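Local coordinates for putative uncharacterized protein (Ustilago maydis, PDB 4GNX) that probably works as the large subunit of replication protein A, binding single-stranded DNA through a series of OB folds, at residues Leu283-Lys288 with Val417-Ser422; Glu287-Phe292 with Arg405-Thr410. All coordinates share one frame; numbering follows the deposited sequence.

Contact 1. Residues Leu283-Lys288 with Val417-Ser422; sequences LGMSEK and VRYTIS. With nucleotides of chain G.
Leu-283 meets strand 414-426 through its backbone: its carbonyl O lies 4.1 Å from the hydroxyl OH of Tyr-419 and 4.2 Å from CG1 of Val-417. Its side chain turns instead to Val-278 of helix 275-280, a residue that Tyr-419 also touches. Gly-284 follows with a positive phi (81°), which glycine accepts readily. Here the loop passes close over Val-417, and the Gly-284 carbonyl O sits 3.6 Å from Val-417 CG2. The Met-285 side chain bends so that its end comes to Val-417. Its CG stands anti to the carbonyl carbon (chi1 -59°) and the chain turns at chi2, which carries SD to 3.4 Å from Val-417 CG2 and CE to 3.9 Å from the same methyl. The two side chains cross at about a right angle. While CG2 of Val-417 takes Met-285 and the Gly-284 carbonyl, CG1 lies by the carbonyls of Leu-283 and Gly-284 and 3.9 Å above one face of the Tyr-419 ring, offset toward its rim. Beyond Met-285 the loop leaves the strand. Val-417 and Tyr-419 meet the loop, and Arg-418 between them reaches the DNA, where NH2 comes close to O4 of DT14 of chain G; its NE forms a salt bridge with Asp-409. This strand of the C-terminal OB barrel is bonded to 398-411 on one flank and to Ser-360 on the other. The loop is anchored by the Gly-284 to Asp-290 hydrogen bond; its meeting with 417-422 is van der Waals packing, which implies a fit of shape there.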
ATOM      1  N   LEU C 283       1.978 -19.318  -6.272  1.00 59.00           N
ATOM      2  CA  LEU C 283       3.211 -19.147  -5.526  1.00 59.60           C
ATOM      3  C   LEU C 283       3.471 -20.340  -4.619  1.00 61.99           C
ATOM      4  O   LEU C 283       2.596 -20.758  -3.854  1.00 59.93           O
ATOM      5  CB  LEU C 283       3.176 -17.845  -4.715  1.00 55.96           C
ATOM      6  CG  LEU C 283       3.763 -16.573  -5.340  1.00 55.46           C
ATOM      7  CD1 LEU C 283       3.561 -16.465  -6.841  1.00 57.32           C
ATOM      8  CD2 LEU C 283       3.185 -15.352  -4.662  1.00 52.44           C
ATOM      9  N   GLY C 284       4.682 -20.887  -4.736  1.00 66.04           N
ATOM     10  CA  GLY C 284       5.148 -21.964  -3.877  1.00 68.33           C
ATOM     11  C   GLY C 284       4.637 -23.308  -4.320  1.00 72.79           C
ATOM     12  O   GLY C 284       4.725 -24.278  -3.572  1.00 73.39           O
ATOM     13  N   MET C 285       4.106 -23.354  -5.542  1.00 76.99           N
ATOM     14  CA  MET C 285       3.578 -24.584  -6.132  1.00 80.87           C
ATOM     15  C   MET C 285       4.642 -25.339  -6.919  1.00 86.73           C
ATOM     16  O   MET C 285       4.427 -26.487  -7.277  1.00 93.75           O
ATOM     17  CB  MET C 285       2.370 -24.298  -7.031  1.00 81.70           C
ATOM     18  CG  MET C 285       1.201 -23.609  -6.333  1.00 79.52           C
ATOM     19  SD  MET C 285      -0.108 -24.699  -5.738  1.00 81.83           S
ATOM     20  CE  MET C 285      -1.238 -23.506  -5.015  1.00 77.23           C
ATOM     21  N   SER C 286       5.779 -24.709  -7.202  1.00 86.95           N
ATOM     22  CA  SER C 286       6.912 -25.443  -7.780  1.00 90.03           C
ATOM     23  C   SER C 286       7.997 -25.637  -6.723  1.00 89.39           C
ATOM     24  O   SER C 286       7.846 -25.140  -5.600  1.00 87.72           O
ATOM     25  CB  SER C 286       7.448 -24.766  -9.046  1.00 93.20           C
ATOM     26  OG  SER C 286       7.935 -23.466  -8.782  1.00 92.32           O
ATOM     27  N   GLU C 287       9.061 -26.363  -7.075  1.00 91.43           N
ATOM     28  CA  GLU C 287      10.123 -26.763  -6.134  1.00 91.74           C
ATOM     29  C   GLU C 287      10.753 -25.597  -5.367  1.00 88.38           C
ATOM     30  O   GLU C 287      10.886 -25.653  -4.133  1.00 85.32           O
ATOM     31  CB  GLU C 287      11.212 -27.564  -6.862  1.00 98.06           C
ATOM     32  CG  GLU C 287      10.805 -28.984  -7.257  1.00101.64           C
ATOM     33  CD  GLU C 287      11.857 -29.714  -8.083  1.00106.30           C
ATOM     34  OE1 GLU C 287      13.033 -29.289  -8.076  1.00107.79           O
ATOM     35  OE2 GLU C 287      11.506 -30.719  -8.743  1.00109.15           O
ATOM     36  N   LYS C 288      11.136 -24.553  -6.107  1.00 88.49           N
ATOM     37  CA  LYS C 288      11.713 -23.322  -5.541  1.00 86.19           C
ATOM     38  C   LYS C 288      10.705 -22.450  -4.761  1.00 79.52           C
ATOM     39  O   LYS C 288       9.750 -21.906  -5.347  1.00 77.04           O
ATOM     40  CB  LYS C 288      12.407 -22.493  -6.635  1.00 90.05           C
ATOM     41  CG  LYS C 288      13.922 -22.662  -6.696  1.00 95.97           C
ATOM     42  CD  LYS C 288      14.547 -22.340  -5.344  1.00 96.68           C
ATOM     43  CE  LYS C 288      16.043 -22.081  -5.437  1.00102.68           C
ATOM     44  NZ  LYS C 288      16.573 -21.604  -4.126  1.00102.94           N
ATOM     45  N   VAL C 417       0.669 -27.313  -0.532  1.00 68.55           N
ATOM     46  CA  VAL C 417       1.420 -26.065  -0.321  1.00 63.44           C
ATOM     47  C   VAL C 417       1.174 -25.554   1.084  1.00 57.84           C
ATOM     48  O   VAL C 417       0.046 -25.599   1.571  1.00 55.46           O
ATOM     49  CB  VAL C 417       1.039 -24.947  -1.310  1.00 62.79           C
ATOM     50  CG1 VAL C 417       1.761 -23.657  -0.956  1.00 60.88           C
ATOM     51  CG2 VAL C 417       1.393 -25.350  -2.730  1.00 67.27           C
ATOM     52  N   ARG C 418       2.226 -25.080   1.742  1.00 55.62           N
ATOM     53  CA  ARG C 418       2.026 -24.405   3.013  1.00 53.29           C
ATOM     54  C   ARG C 418       2.594 -22.985   3.054  1.00 50.29           C
ATOM     55  O   ARG C 418       3.572 -22.659   2.382  1.00 50.74           O
ATOM     56  CB  ARG C 418       2.459 -25.266   4.203  1.00 55.96           C
ATOM     57  CG  ARG C 418       1.688 -26.583   4.270  1.00 60.50           C
ATOM     58  CD  ARG C 418       1.274 -26.998   5.674  1.00 63.25           C
ATOM     59  NE  ARG C 418       2.405 -27.349   6.530  1.00 66.39           N
ATOM     60  CZ  ARG C 418       2.796 -26.639   7.587  1.00 66.10           C
ATOM     61  NH1 ARG C 418       2.139 -25.544   7.954  1.00 63.87           N
ATOM     62  NH2 ARG C 418       3.844 -27.028   8.290  1.00 68.28           N
ATOM     63  N   TYR C 419       1.923 -22.135   3.816  1.00 46.99           N
ATOM     64  CA  TYR C 419       2.318 -20.754   3.958  1.00 45.33           C
ATOM     65  C   TYR C 419       2.812 -20.516   5.385  1.00 45.40           C
ATOM     66  O   TYR C 419       2.072 -20.687   6.364  1.00 44.52           O
ATOM     67  CB  TYR C 419       1.145 -19.835   3.606  1.00 43.46           C
ATOM     68  CG  TYR C 419       0.584 -20.051   2.207  1.00 44.51           C
ATOM     69  CD1 TYR C 419      -0.673 -20.627   2.004  1.00 44.23           C
ATOM     70  CD2 TYR C 419       1.316 -19.671   1.081  1.00 46.00           C
ATOM     71  CE1 TYR C 419      -1.175 -20.821   0.718  1.00 44.92           C
ATOM     72  CE2 TYR C 419       0.826 -19.861  -0.204  1.00 46.64           C
ATOM     73  CZ  TYR C 419      -0.415 -20.433  -0.385  1.00 46.32           C
ATOM     74  OH  TYR C 419      -0.866 -20.610  -1.682  1.00 47.49           O
ATOM     75  N   THR C 420       4.079 -20.139   5.497  1.00 46.51           N
ATOM     76  CA  THR C 420       4.695 -19.959   6.793  1.00 46.76           C
ATOM     77  C   THR C 420       4.944 -18.483   7.047  1.00 45.64           C
ATOM     78  O   THR C 420       5.324 -17.736   6.153  1.00 45.53           O
ATOM     79  CB  THR C 420       6.019 -20.728   6.885  1.00 50.40           C
ATOM     80  OG1 THR C 420       5.865 -22.002   6.259  1.00 52.95           O
ATOM     81  CG2 THR C 420       6.428 -20.929   8.340  1.00 51.38           C
ATOM     82  N   ILE C 421       4.703 -18.071   8.282  1.00 44.74           N
ATOM     83  CA  ILE C 421       5.023 -16.735   8.709  1.00 44.37           C
ATOM     84  C   ILE C 421       6.475 -16.736   9.172  1.00 47.03           C
ATOM     85  O   ILE C 421       6.860 -17.540  10.010  1.00 48.62           O
ATOM     86  CB  ILE C 421       4.062 -16.271   9.823  1.00 42.55           C
ATOM     87  CG1 ILE C 421       2.633 -16.181   9.255  1.00 41.82           C
ATOM     88  CG2 ILE C 421       4.494 -14.922  10.367  1.00 41.35           C
ATOM     89  CD1 ILE C 421       1.498 -16.247  10.259  1.00 40.44           C
ATOM     90  N   SER C 422       7.279 -15.859   8.588  1.00 48.14           N
ATOM     91  CA  SER C 422       8.638 -15.645   9.049  1.00 50.99           C
ATOM     92  C   SER C 422       8.729 -14.399   9.947  1.00 52.80           C
ATOM     93  O   SER C 422       9.429 -14.396  10.966  1.00 55.35           O
ATOM     94  CB  SER C 422       9.609 -15.588   7.868  1.00 51.81           C
ATOM     95  OG  SER C 422       9.206 -14.633   6.914  1.00 49.91           O
TER
ATOM     96  P    DT G  17      -5.492 -32.889   5.495  1.00137.32           P
ATOM     97  OP1  DT G  17      -5.279 -34.199   4.826  1.00142.18           O
ATOM     98  OP2  DT G  17      -5.146 -31.636   4.777  1.00126.40           O
ATOM     99  O5'  DT G  17      -7.029 -32.820   5.914  1.00131.37           O
ATOM    100  C5'  DT G  17      -7.426 -32.720   7.294  1.00120.70           C
ATOM    101  C4'  DT G  17      -7.538 -31.270   7.708  1.00115.69           C
ATOM    102  O4'  DT G  17      -6.219 -30.687   7.826  1.00113.11           O
ATOM    103  C3'  DT G  17      -8.317 -30.358   6.752  1.00115.15           C
ATOM    104  O3'  DT G  17      -9.121 -29.470   7.539  1.00112.34           O
ATOM    105  C2'  DT G  17      -7.226 -29.551   6.069  1.00112.41           C
ATOM    106  C1'  DT G  17      -6.230 -29.414   7.203  1.00114.50           C
ATOM    107  N1   DT G  17      -4.837 -29.066   6.840  1.00120.46           N
ATOM    108  C2   DT G  17      -3.883 -29.129   7.834  1.00122.65           C
ATOM    109  O2   DT G  17      -4.132 -29.473   8.978  1.00124.10           O
ATOM    110  N3   DT G  17      -2.616 -28.785   7.433  1.00123.24           N
ATOM    111  C4   DT G  17      -2.219 -28.380   6.171  1.00119.51           C
ATOM    112  O4   DT G  17      -1.042 -28.104   5.960  1.00117.48           O
ATOM    113  C5   DT G  17      -3.272 -28.323   5.182  1.00115.05           C
ATOM    114  C7   DT G  17      -2.935 -27.890   3.791  1.00103.76           C
ATOM    115  C6   DT G  17      -4.513 -28.660   5.563  1.00120.43           C
ATOM    116  P    DT G  14       7.919 -31.553  15.308  1.00 81.78           P
ATOM    117  OP1  DT G  14       8.819 -32.304  16.225  1.00 77.76           O
ATOM    118  OP2  DT G  14       8.123 -31.627  13.839  1.00 78.60           O
ATOM    119  O5'  DT G  14       6.385 -31.835  15.623  1.00 74.45           O
ATOM    120  C5'  DT G  14       5.760 -31.237  16.769  1.00 76.17           C
ATOM    121  C4'  DT G  14       4.298 -31.613  16.797  1.00 81.12           C
ATOM    122  O4'  DT G  14       3.547 -30.593  16.106  1.00 89.02           O
ATOM    123  C3'  DT G  14       3.978 -32.930  16.092  1.00 81.68           C
ATOM    124  O3'  DT G  14       2.971 -33.689  16.761  1.00 85.89           O
ATOM    125  C2'  DT G  14       3.510 -32.504  14.714  1.00 81.57           C
ATOM    126  C1'  DT G  14       2.958 -31.103  14.918  1.00 85.74           C
ATOM    127  N1   DT G  14       3.304 -30.193  13.811  1.00 83.54           N
ATOM    128  C2   DT G  14       2.276 -29.647  13.073  1.00 75.23           C
ATOM    129  O2   DT G  14       1.097 -29.857  13.311  1.00 67.93           O
ATOM    130  N3   DT G  14       2.684 -28.831  12.042  1.00 72.86           N
ATOM    131  C4   DT G  14       3.984 -28.523  11.685  1.00 74.70           C
ATOM    132  O4   DT G  14       4.196 -27.772  10.738  1.00 76.30           O
ATOM    133  C5   DT G  14       5.012 -29.138  12.499  1.00 76.50           C
ATOM    134  C7   DT G  14       6.450 -28.868  12.185  1.00 73.03           C
ATOM    135  C6   DT G  14       4.624 -29.933  13.504  1.00 81.53           C
TER

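Contact 2. Residues Glu287-Phe292 with Arg405-Thr410; sequences EKPDYF and RAKMDT. With nucleotides of chain G.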
ATOM      1  N   GLU C 287       9.061 -26.363  -7.075  1.00 91.43           N
ATOM      2  CA  GLU C 287      10.123 -26.763  -6.134  1.00 91.74           C
ATOM      3  C   GLU C 287      10.753 -25.597  -5.367  1.00 88.38           C
ATOM      4  O   GLU C 287      10.886 -25.653  -4.133  1.00 85.32           O
ATOM      5  CB  GLU C 287      11.212 -27.564  -6.862  1.00 98.06           C
ATOM      6  CG  GLU C 287      10.805 -28.984  -7.257  1.00101.64           C
ATOM      7  CD  GLU C 287      11.857 -29.714  -8.083  1.00106.30           C
ATOM      8  OE1 GLU C 287      13.033 -29.289  -8.076  1.00107.79           O
ATOM      9  OE2 GLU C 287      11.506 -30.719  -8.743  1.00109.15           O
ATOM     10  N   LYS C 288      11.136 -24.553  -6.107  1.00 88.49           N
ATOM     11  CA  LYS C 288      11.713 -23.322  -5.541  1.00 86.19           C
ATOM     12  C   LYS C 288      10.705 -22.450  -4.761  1.00 79.52           C
ATOM     13  O   LYS C 288       9.750 -21.906  -5.347  1.00 77.04           O
ATOM     14  CB  LYS C 288      12.407 -22.493  -6.635  1.00 90.05           C
ATOM     15  CG  LYS C 288      13.922 -22.662  -6.696  1.00 95.97           C
ATOM     16  CD  LYS C 288      14.547 -22.340  -5.344  1.00 96.68           C
ATOM     17  CE  LYS C 288      16.043 -22.081  -5.437  1.00102.68           C
ATOM     18  NZ  LYS C 288      16.573 -21.604  -4.126  1.00102.94           N
ATOM     19  N   PRO C 289      10.917 -22.306  -3.434  1.00 75.87           N
ATOM     20  CA  PRO C 289       9.991 -21.523  -2.606  1.00 69.72           C
ATOM     21  C   PRO C 289       9.810 -20.107  -3.108  1.00 67.61           C
ATOM     22  O   PRO C 289      10.669 -19.580  -3.815  1.00 70.23           O
ATOM     23  CB  PRO C 289      10.655 -21.496  -1.227  1.00 68.57           C
ATOM     24  CG  PRO C 289      12.009 -22.092  -1.406  1.00 73.62           C
ATOM     25  CD  PRO C 289      11.963 -22.954  -2.624  1.00 76.71           C
ATOM     26  N   ASP C 290       8.683 -19.507  -2.748  1.00 63.62           N
ATOM     27  CA  ASP C 290       8.415 -18.101  -3.031  1.00 61.30           C
ATOM     28  C   ASP C 290       8.283 -17.321  -1.721  1.00 57.42           C
ATOM     29  O   ASP C 290       8.024 -17.894  -0.662  1.00 55.88           O
ATOM     30  CB  ASP C 290       7.136 -17.946  -3.871  1.00 61.23           C
ATOM     31  CG  ASP C 290       7.314 -18.403  -5.315  1.00 64.80           C
ATOM     32  OD1 ASP C 290       6.685 -19.414  -5.707  1.00 65.58           O
ATOM     33  OD2 ASP C 290       8.076 -17.746  -6.061  1.00 67.20           O
ATOM     34  N   TYR C 291       8.462 -16.012  -1.799  1.00 55.61           N
ATOM     35  CA  TYR C 291       8.379 -15.166  -0.627  1.00 52.69           C
ATOM     36  C   TYR C 291       7.501 -13.975  -0.952  1.00 50.35           C
ATOM     37  O   TYR C 291       7.504 -13.490  -2.079  1.00 50.93           O
ATOM     38  CB  TYR C 291       9.771 -14.716  -0.187  1.00 54.13           C
ATOM     39  CG  TYR C 291      10.674 -15.864   0.205  1.00 57.23           C
ATOM     40  CD1 TYR C 291      11.480 -16.508  -0.750  1.00 59.82           C
ATOM     41  CD2 TYR C 291      10.725 -16.323   1.534  1.00 57.01           C
ATOM     42  CE1 TYR C 291      12.304 -17.565  -0.393  1.00 62.38           C
ATOM     43  CE2 TYR C 291      11.556 -17.379   1.899  1.00 58.94           C
ATOM     44  CZ  TYR C 291      12.340 -17.996   0.934  1.00 61.90           C
ATOM     45  OH  TYR C 291      13.161 -19.049   1.287  1.00 64.79           O
ATOM     46  N   PHE C 292       6.745 -13.507   0.036  1.00 47.93           N
ATOM     47  CA  PHE C 292       5.830 -12.407  -0.174  1.00 46.03           C
ATOM     48  C   PHE C 292       5.454 -11.730   1.123  1.00 44.73           C
ATOM     49  O   PHE C 292       5.651 -12.283   2.195  1.00 44.35           O
ATOM     50  CB  PHE C 292       4.570 -12.894  -0.892  1.00 44.68           C
ATOM     51  CG  PHE C 292       3.802 -13.946  -0.135  1.00 44.12           C
ATOM     52  CD1 PHE C 292       2.810 -13.584   0.789  1.00 42.10           C
ATOM     53  CD2 PHE C 292       4.047 -15.302  -0.355  1.00 45.24           C
ATOM     54  CE1 PHE C 292       2.086 -14.559   1.474  1.00 41.77           C
ATOM     55  CE2 PHE C 292       3.333 -16.279   0.331  1.00 44.67           C
ATOM     56  CZ  PHE C 292       2.347 -15.911   1.242  1.00 43.22           C
ATOM     57  N   ARG C 405       6.966 -17.292   3.516  1.00 55.80           N
ATOM     58  CA  ARG C 405       7.458 -18.199   2.499  1.00 59.96           C
ATOM     59  C   ARG C 405       6.318 -19.154   2.136  1.00 58.16           C
ATOM     60  O   ARG C 405       5.410 -19.397   2.942  1.00 54.87           O
ATOM     61  CB  ARG C 405       8.688 -18.964   3.006  1.00 66.52           C
ATOM     62  CG  ARG C 405       8.702 -19.200   4.516  1.00 71.70           C
ATOM     63  CD  ARG C 405       9.985 -19.871   4.991  1.00 79.35           C
ATOM     64  NE  ARG C 405      10.058 -21.263   4.550  1.00 86.13           N
ATOM     65  CZ  ARG C 405      11.167 -22.002   4.530  1.00 96.54           C
ATOM     66  NH1 ARG C 405      12.335 -21.499   4.923  1.00102.63           N
ATOM     67  NH2 ARG C 405      11.113 -23.261   4.105  1.00101.39           N
ATOM     68  N   ALA C 406       6.356 -19.675   0.914  1.00 60.42           N
ATOM     69  CA  ALA C 406       5.406 -20.697   0.465  1.00 60.33           C
ATOM     70  C   ALA C 406       6.183 -21.823  -0.184  1.00 62.90           C
ATOM     71  O   ALA C 406       6.965 -21.586  -1.100  1.00 65.27           O
ATOM     72  CB  ALA C 406       4.405 -20.109  -0.519  1.00 59.70           C
ATOM     73  N   LYS C 407       5.959 -23.040   0.296  1.00 63.55           N
ATOM     74  CA  LYS C 407       6.689 -24.211  -0.154  1.00 67.33           C
ATOM     75  C   LYS C 407       5.785 -25.411  -0.292  1.00 70.27           C
ATOM     76  O   LYS C 407       4.678 -25.426   0.238  1.00 69.25           O
ATOM     77  CB  LYS C 407       7.794 -24.559   0.838  1.00 67.80           C
ATOM     78  CG  LYS C 407       9.187 -24.162   0.394  1.00 69.04           C
ATOM     79  CD  LYS C 407      10.114 -25.363   0.397  1.00 73.19           C
ATOM     80  CE  LYS C 407      10.377 -25.905   1.791  1.00 73.29           C
ATOM     81  NZ  LYS C 407      11.511 -26.875   1.777  1.00 78.06           N
ATOM     82  N   MET C 408       6.279 -26.423  -0.997  1.00 76.68           N
ATOM     83  CA  MET C 408       5.640 -27.727  -1.054  1.00 81.72           C
ATOM     84  C   MET C 408       6.093 -28.601   0.108  1.00 86.57           C
ATOM     85  O   MET C 408       7.293 -28.715   0.373  1.00 88.62           O
ATOM     86  CB  MET C 408       5.987 -28.436  -2.368  1.00 85.76           C
ATOM     87  CG  MET C 408       5.374 -27.826  -3.622  1.00 85.45           C
ATOM     88  SD  MET C 408       3.600 -27.496  -3.517  1.00 83.66           S
ATOM     89  CE  MET C 408       2.911 -29.114  -3.161  1.00 84.97           C
ATOM     90  N   ASP C 409       5.130 -29.203   0.804  1.00 90.53           N
ATOM     91  CA  ASP C 409       5.401 -30.286   1.750  1.00 94.55           C
ATOM     92  C   ASP C 409       4.928 -31.574   1.137  1.00 99.66           C
ATOM     93  O   ASP C 409       3.964 -31.581   0.373  1.00 99.54           O
ATOM     94  CB  ASP C 409       4.629 -30.101   3.046  1.00 94.59           C
ATOM     95  CG  ASP C 409       5.078 -28.906   3.825  1.00 95.69           C
ATOM     96  OD1 ASP C 409       6.075 -28.269   3.417  1.00 99.19           O
ATOM     97  OD2 ASP C 409       4.428 -28.604   4.848  1.00 94.85           O
ATOM     98  N   THR C 410       5.588 -32.668   1.498  1.00105.77           N
ATOM     99  CA  THR C 410       5.186 -33.982   1.030  1.00109.74           C
ATOM    100  C   THR C 410       4.711 -34.846   2.194  1.00112.74           C
ATOM    101  O   THR C 410       5.507 -35.488   2.880  1.00113.30           O
ATOM    102  CB  THR C 410       6.310 -34.664   0.243  1.00113.39           C
ATOM    103  OG1 THR C 410       7.082 -33.662  -0.432  1.00111.97           O
ATOM    104  CG2 THR C 410       5.724 -35.636  -0.782  1.00117.16           C
TER
ATOM    105  P    DT G   9      16.848 -17.148  -7.279  1.00103.83           P
ATOM    106  OP1  DT G   9      17.858 -16.130  -7.676  1.00108.05           O
ATOM    107  OP2  DT G   9      17.033 -18.566  -7.679  1.00102.18           O
ATOM    108  O5'  DT G   9      16.671 -17.111  -5.694  1.00102.86           O
ATOM    109  C5'  DT G   9      17.790 -17.322  -4.809  1.00106.09           C
ATOM    110  C4'  DT G   9      17.590 -16.548  -3.527  1.00111.54           C
ATOM    111  O4'  DT G   9      16.498 -15.610  -3.705  1.00110.96           O
ATOM    112  C3'  DT G   9      17.226 -17.395  -2.301  1.00115.48           C
ATOM    113  O3'  DT G   9      17.871 -16.890  -1.119  1.00125.17           O
ATOM    114  C2'  DT G   9      15.724 -17.198  -2.179  1.00112.66           C
ATOM    115  C1'  DT G   9      15.586 -15.756  -2.629  1.00107.19           C
ATOM    116  N1   DT G   9      14.251 -15.331  -3.093  1.00 96.33           N
ATOM    117  C2   DT G   9      13.685 -14.248  -2.463  1.00 95.02           C
ATOM    118  O2   DT G   9      14.234 -13.646  -1.553  1.00 87.60           O
ATOM    119  N3   DT G   9      12.444 -13.894  -2.933  1.00103.33           N
ATOM    120  C4   DT G   9      11.730 -14.505  -3.947  1.00106.46           C
ATOM    121  O4   DT G   9      10.623 -14.074  -4.261  1.00108.76           O
ATOM    122  C5   DT G   9      12.382 -15.640  -4.563  1.00104.99           C
ATOM    123  C7   DT G   9      11.684 -16.366  -5.670  1.00105.17           C
ATOM    124  C6   DT G   9      13.593 -15.992  -4.110  1.00100.65           C
ATOM    125  P    DT G  10      18.459 -17.796   0.080  1.00138.59           P
ATOM    126  OP1  DT G  10      19.754 -17.192   0.495  1.00136.62           O
ATOM    127  OP2  DT G  10      18.429 -19.209  -0.380  1.00143.74           O
ATOM    128  O5'  DT G  10      17.458 -17.654   1.318  1.00148.21           O
ATOM    129  C5'  DT G  10      17.788 -18.185   2.628  1.00158.66           C
ATOM    130  C4'  DT G  10      16.558 -18.751   3.306  1.00168.65           C
ATOM    131  O4'  DT G  10      15.952 -19.752   2.453  1.00173.55           O
ATOM    132  C3'  DT G  10      16.793 -19.450   4.649  1.00173.71           C
ATOM    133  O3'  DT G  10      15.614 -19.326   5.456  1.00182.19           O
ATOM    134  C2'  DT G  10      16.925 -20.908   4.248  1.00170.56           C
ATOM    135  C1'  DT G  10      15.894 -20.998   3.136  1.00167.93           C
ATOM    136  N1   DT G  10      16.120 -22.074   2.151  1.00162.67           N
ATOM    137  C2   DT G  10      15.551 -23.304   2.393  1.00161.82           C
ATOM    138  O2   DT G  10      14.885 -23.547   3.386  1.00162.22           O
ATOM    139  N3   DT G  10      15.797 -24.247   1.425  1.00157.84           N
ATOM    140  C4   DT G  10      16.533 -24.085   0.266  1.00153.23           C
ATOM    141  O4   DT G  10      16.667 -25.025  -0.510  1.00158.24           O
ATOM    142  C5   DT G  10      17.097 -22.766   0.074  1.00148.36           C
ATOM    143  C7   DT G  10      17.913 -22.496  -1.151  1.00141.33           C
ATOM    144  C6   DT G  10      16.864 -21.840   1.013  1.00154.70           C
ATOM    145  P    DT G  11      15.480 -19.512   7.052  1.00186.35           P
ATOM    146  OP1  DT G  11      14.063 -19.885   7.307  1.00182.45           O
ATOM    147  OP2  DT G  11      16.014 -18.260   7.645  1.00187.29           O
ATOM    148  O5'  DT G  11      16.434 -20.706   7.517  1.00192.46           O
ATOM    149  C5'  DT G  11      15.928 -22.003   7.922  1.00195.39           C
ATOM    150  C4'  DT G  11      15.414 -21.978   9.345  1.00200.67           C
ATOM    151  O4'  DT G  11      14.068 -22.497   9.366  1.00205.14           O
ATOM    152  C3'  DT G  11      16.169 -22.856  10.341  1.00198.42           C
ATOM    153  O3'  DT G  11      16.015 -22.380  11.691  1.00195.30           O
ATOM    154  C2'  DT G  11      15.521 -24.215  10.142  1.00198.01           C
ATOM    155  C1'  DT G  11      14.081 -23.868   9.759  1.00198.74           C
ATOM    156  N1   DT G  11      13.529 -24.649   8.647  1.00193.46           N
ATOM    157  C2   DT G  11      12.189 -24.509   8.366  1.00188.72           C
ATOM    158  O2   DT G  11      11.444 -23.789   9.010  1.00186.49           O
ATOM    159  N3   DT G  11      11.750 -25.252   7.298  1.00189.63           N
ATOM    160  C4   DT G  11      12.502 -26.092   6.499  1.00195.38           C
ATOM    161  O4   DT G  11      11.966 -26.695   5.571  1.00200.56           O
ATOM    162  C5   DT G  11      13.903 -26.183   6.845  1.00193.75           C
ATOM    163  C7   DT G  11      14.797 -27.068   6.036  1.00189.73           C
ATOM    164  C6   DT G  11      14.341 -25.461   7.884  1.00192.27           C
TER
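Asp-290 and Ala-406 form the firm part of this contact, an antiparallel hydrogen-bonded pair tied in both directions. Asp-290 N gives its hydrogen to Ala-406 O at 3.2 Å, and Ala-406 N gives its own to Asp-290 O at 2.9 Å. A CA-H...O contact adds to the second link, Arg-405 CA lying 3.2 Å from Asp-290 O. On the Ala-406 face, Phe-292 brings the edge of its ring to the small methyl, CE2 to CB 4.1 Å, and Tyr-419 of the next strand packs on both. Just ahead of the strand, Pro-289 lies side by side with Lys-407, its CB 3.4 Å from Lys-407 CG. These strands, 290-310 and 398-411, are neighbours in the five-stranded antiparallel OB barrel of the C-terminal domain, and their short segments run 154° apart. The other face carries Tyr-291 and Arg-405 and looks onto the DNA; it is close at its base and loosens only toward the charged ends. In this non-hydrogen-bonded pair the two side chains extend in the same direction, with Tyr-291 CE2 3.5 Å from Arg-405 CB and the ring turned 81° from the guanidinium plane. Tyr-291 CD1, across the ring from the Arg-405 contact, comes obliquely to N3 of thymine DT9 of chain G at 3.5 Å, while its OH reaches O4' of the DT10 sugar at 3.1 Å. Farther out the approaches lengthen. The Arg-405 chain bends at chi3 (-70°), leaving NH1 near both DT10 O2 and the DT11 phosphate oxygen OP1 without a tight bond to either; its positive charge would nevertheless favour the phosphate. Lys-407 NZ likewise stands only loosely near O4 of the DT11 base.

Contacts 1 and 2 lie about 2 Å apart, centre to centre, and start from the same length of chain: Glu-287 and Lys-288 belong to both. Asp-290 OD1 probably accepts a hydrogen bond from Gly-284 N at 2.7 Å, tying the loop of contact 1 to the first strand of contact 2. On the other side, strands 398-411 and 414-426 are neighbours in the sheet, and Arg-418 N is 2.9 Å from Lys-407 O, probably hydrogen-bonded. Met-408 SD packs against both Val-417 and the Gly-284 carbonyl. Along the bound strand, contact 2 meets DT9 to DT11 of chain G, whereas contact 1 reaches DT14 through Arg-418.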